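Side-chain contact in putative alpha-N-acetylgalactosaminidase (Bacillus halodurans C-125, PDB 3CC1), which probably hydrolyses terminal alpha-linked N-acetylgalactosamine from glycans or glycoconjugates: residues Ile112-Gly117 with Ser168-Tyr173. Numbering follows the deposited sequence.
Sequences IHIMRG and SLFELY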
loop_
_atom_site.group_PDB
_atom_site.type_symbol
_atom_site.label_atom_id
_atom_site.label_comp_id
_atom_site.label_asym_id
_atom_site.label_seq_id
_atom_site.Cartn_x
_atom_site.Cartn_y
_atom_site.Cartn_z
ATOM N N ILE A 112 29.423 23.372 3.032
ATOM C CA ILE A 112 29.195 23.219 1.590
ATOM C C ILE A 112 28.617 21.870 1.284
ATOM O O ILE A 112 28.760 20.923 2.064
ATOM C CB ILE A 112 30.515 23.438 0.726
ATOM C CG1 ILE A 112 31.544 22.351 1.028
ATOM C CG2 ILE A 112 31.108 24.861 0.982
ATOM C CD1 ILE A 112 32.901 22.505 0.290
ATOM N N HIS A 113 27.937 21.788 0.132
ATOM C CA HIS A 113 27.587 20.492 -0.482
ATOM C C HIS A 113 28.489 20.242 -1.635
ATOM O O HIS A 113 28.781 21.132 -2.411
ATOM C CB HIS A 113 26.142 20.445 -1.015
ATOM C CG HIS A 113 25.083 20.336 0.035
ATOM N ND1 HIS A 113 23.905 19.634 -0.172
ATOM C CD2 HIS A 113 24.983 20.899 1.267
ATOM C CE1 HIS A 113 23.164 19.717 0.928
ATOM N NE2 HIS A 113 23.789 20.487 1.809
ATOM N N ILE A 114 28.953 19.008 -1.739
ATOM C CA ILE A 114 29.700 18.568 -2.878
ATOM C C ILE A 114 28.967 17.378 -3.518
ATOM O O ILE A 114 28.171 16.710 -2.866
ATOM C CB ILE A 114 31.148 18.213 -2.472
ATOM C CG1 ILE A 114 31.184 16.932 -1.640
ATOM C CG2 ILE A 114 31.793 19.403 -1.713
ATOM C CD1 ILE A 114 32.582 16.460 -1.265
HETATM N N MSE A 115 29.264 17.129 -4.803
HETATM C CA MSE A 115 28.846 15.946 -5.520
HETATM C C MSE A 115 29.924 14.873 -5.407
HETATM O O MSE A 115 31.139 15.148 -5.430
HETATM C CB MSE A 115 28.653 16.271 -7.001
HETATM C CG MSE A 115 27.612 17.336 -7.251
HETATM SE SE MSE A 115 25.794 16.699 -6.984
HETATM C CE MSE A 115 25.799 15.188 -8.230
ATOM N N ARG A 116 29.471 13.660 -5.195
ATOM C CA ARG A 116 30.339 12.510 -5.222
ATOM C C ARG A 116 31.133 12.479 -6.513
ATOM O O ARG A 116 30.582 12.717 -7.591
ATOM C CB ARG A 116 29.487 11.251 -5.176
ATOM C CG ARG A 116 30.257 9.950 -5.280
ATOM C CD ARG A 116 29.310 8.754 -5.464
ATOM N NE ARG A 116 28.555 8.805 -6.707
ATOM C CZ ARG A 116 28.908 8.179 -7.833
ATOM N NH1 ARG A 116 30.016 7.478 -7.891
ATOM N NH2 ARG A 116 28.170 8.279 -8.913
ATOM N N GLY A 117 32.404 12.104 -6.383
ATOM C CA GLY A 117 33.261 11.796 -7.536
ATOM C C GLY A 117 34.298 12.844 -7.887
ATOM O O GLY A 117 34.794 13.611 -7.043
ATOM N N SER A 168 42.931 15.069 -1.133
ATOM C CA SER A 168 43.230 16.400 -1.680
ATOM C C SER A 168 42.027 17.338 -1.601
ATOM O O SER A 168 42.193 18.528 -1.439
ATOM C CB SER A 168 43.757 16.324 -3.132
ATOM O OG SER A 168 42.721 16.220 -4.115
ATOM N N LEU A 169 40.806 16.803 -1.699
ATOM C CA LEU A 169 39.608 17.690 -1.641
ATOM C C LEU A 169 39.428 18.196 -0.222
ATOM O O LEU A 169 39.193 19.381 0.024
ATOM C CB LEU A 169 38.338 16.941 -2.081
ATOM C CG LEU A 169 38.235 16.447 -3.524
ATOM C CD1 LEU A 169 36.802 15.980 -3.734
ATOM C CD2 LEU A 169 38.613 17.554 -4.519
ATOM N N PHE A 170 39.536 17.286 0.727
ATOM C CA PHE A 170 39.322 17.636 2.139
ATOM C C PHE A 170 40.465 18.483 2.714
ATOM O O PHE A 170 40.230 19.336 3.563
ATOM C CB PHE A 170 38.971 16.412 2.969
ATOM C CG PHE A 170 37.555 15.950 2.703
ATOM C CD1 PHE A 170 36.496 16.563 3.355
ATOM C CD2 PHE A 170 37.282 15.029 1.701
ATOM C CE1 PHE A 170 35.188 16.208 3.073
ATOM C CE2 PHE A 170 35.969 14.666 1.390
ATOM C CZ PHE A 170 34.918 15.260 2.078
ATOM N N GLU A 171 41.664 18.340 2.164
ATOM C CA GLU A 171 42.738 19.305 2.448
ATOM C C GLU A 171 42.374 20.694 1.968
ATOM O O GLU A 171 42.565 21.682 2.678
ATOM C CB GLU A 171 44.050 18.875 1.807
ATOM C CG GLU A 171 44.725 17.727 2.521
ATOM C CD GLU A 171 45.846 17.069 1.677
ATOM O OE1 GLU A 171 46.284 17.687 0.652
ATOM O OE2 GLU A 171 46.271 15.928 2.043
ATOM N N LEU A 172 41.844 20.786 0.756
ATOM C CA LEU A 172 41.398 22.065 0.219
ATOM C C LEU A 172 40.302 22.702 1.093
ATOM O O LEU A 172 40.348 23.895 1.436
ATOM C CB LEU A 172 40.917 21.899 -1.228
ATOM C CG LEU A 172 40.572 23.166 -1.998
ATOM C CD1 LEU A 172 41.759 24.185 -2.006
ATOM C CD2 LEU A 172 40.153 22.744 -3.418
ATOM N N TYR A 173 39.324 21.898 1.467
ATOM C CA TYR A 173 38.210 22.380 2.264
ATOM C C TYR A 173 38.712 22.811 3.654
ATOM O O TYR A 173 38.234 23.802 4.209
ATOM C CB TYR A 173 37.074 21.342 2.350
ATOM C CG TYR A 173 36.561 20.880 1.002
ATOM C CD1 TYR A 173 36.646 21.706 -0.102
ATOM C CD2 TYR A 173 36.013 19.613 0.837
ATOM C CE1 TYR A 173 36.212 21.283 -1.353
ATOM C CE2 TYR A 173 35.587 19.161 -0.430
ATOM C CZ TYR A 173 35.677 20.001 -1.510
ATOM O OH TYR A 173 35.232 19.632 -2.756
#
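F170 reaches I114 with the far end of its ring: CZ lies 4.3 Å from I114 CD1, a loose apolar contact in which the methyl approaches the ring obliquely. The same side chain also packs on V181 of strand 180-184 and on I202, A205 and I206 of helix 196-208, so F170 joins its own helix, 162-175, to that strand and to the neighbouring helix. One face of its ring also takes Y173 CD2, 4.0 Å above the plane and offset toward the rim. Strand 109-115 and helix 162-175, followed by the adjacent parallel strand 180-184, form a right-handed beta-alpha-beta crossover of the TIM barrel; the local axes run nearly antiparallel, at 162° and 12.4 Å apart, as expected for an outer helix lying against the barrel wall. I112 and I114 face this helix, whereas H113 between them turns to the other side of the strand, where its ND1 is hydrogen-bonded to D184 OD2. One turn along the helix from L169, Y173 carries most of the contact. I112 places CD1 over the centre of its ring, 3.9 Å from the centroid and only 12° off the normal, a CH-pi contact made by the tip of an extended branch whose CG1 sits between backbone N and carbonyl carbon (chi1 65°). On the opposite face of the Y173 ring lies L169 O, 3.1 Å above the plane near the rim, while I114 CG2 approaches the phenol end, 3.6 Å from Y173 OH. Were Y173 replaced by an alanine, the I112 methyl would probably lose its aromatic face and I114 CG2 its phenol partner, opening a gap between helix and strand.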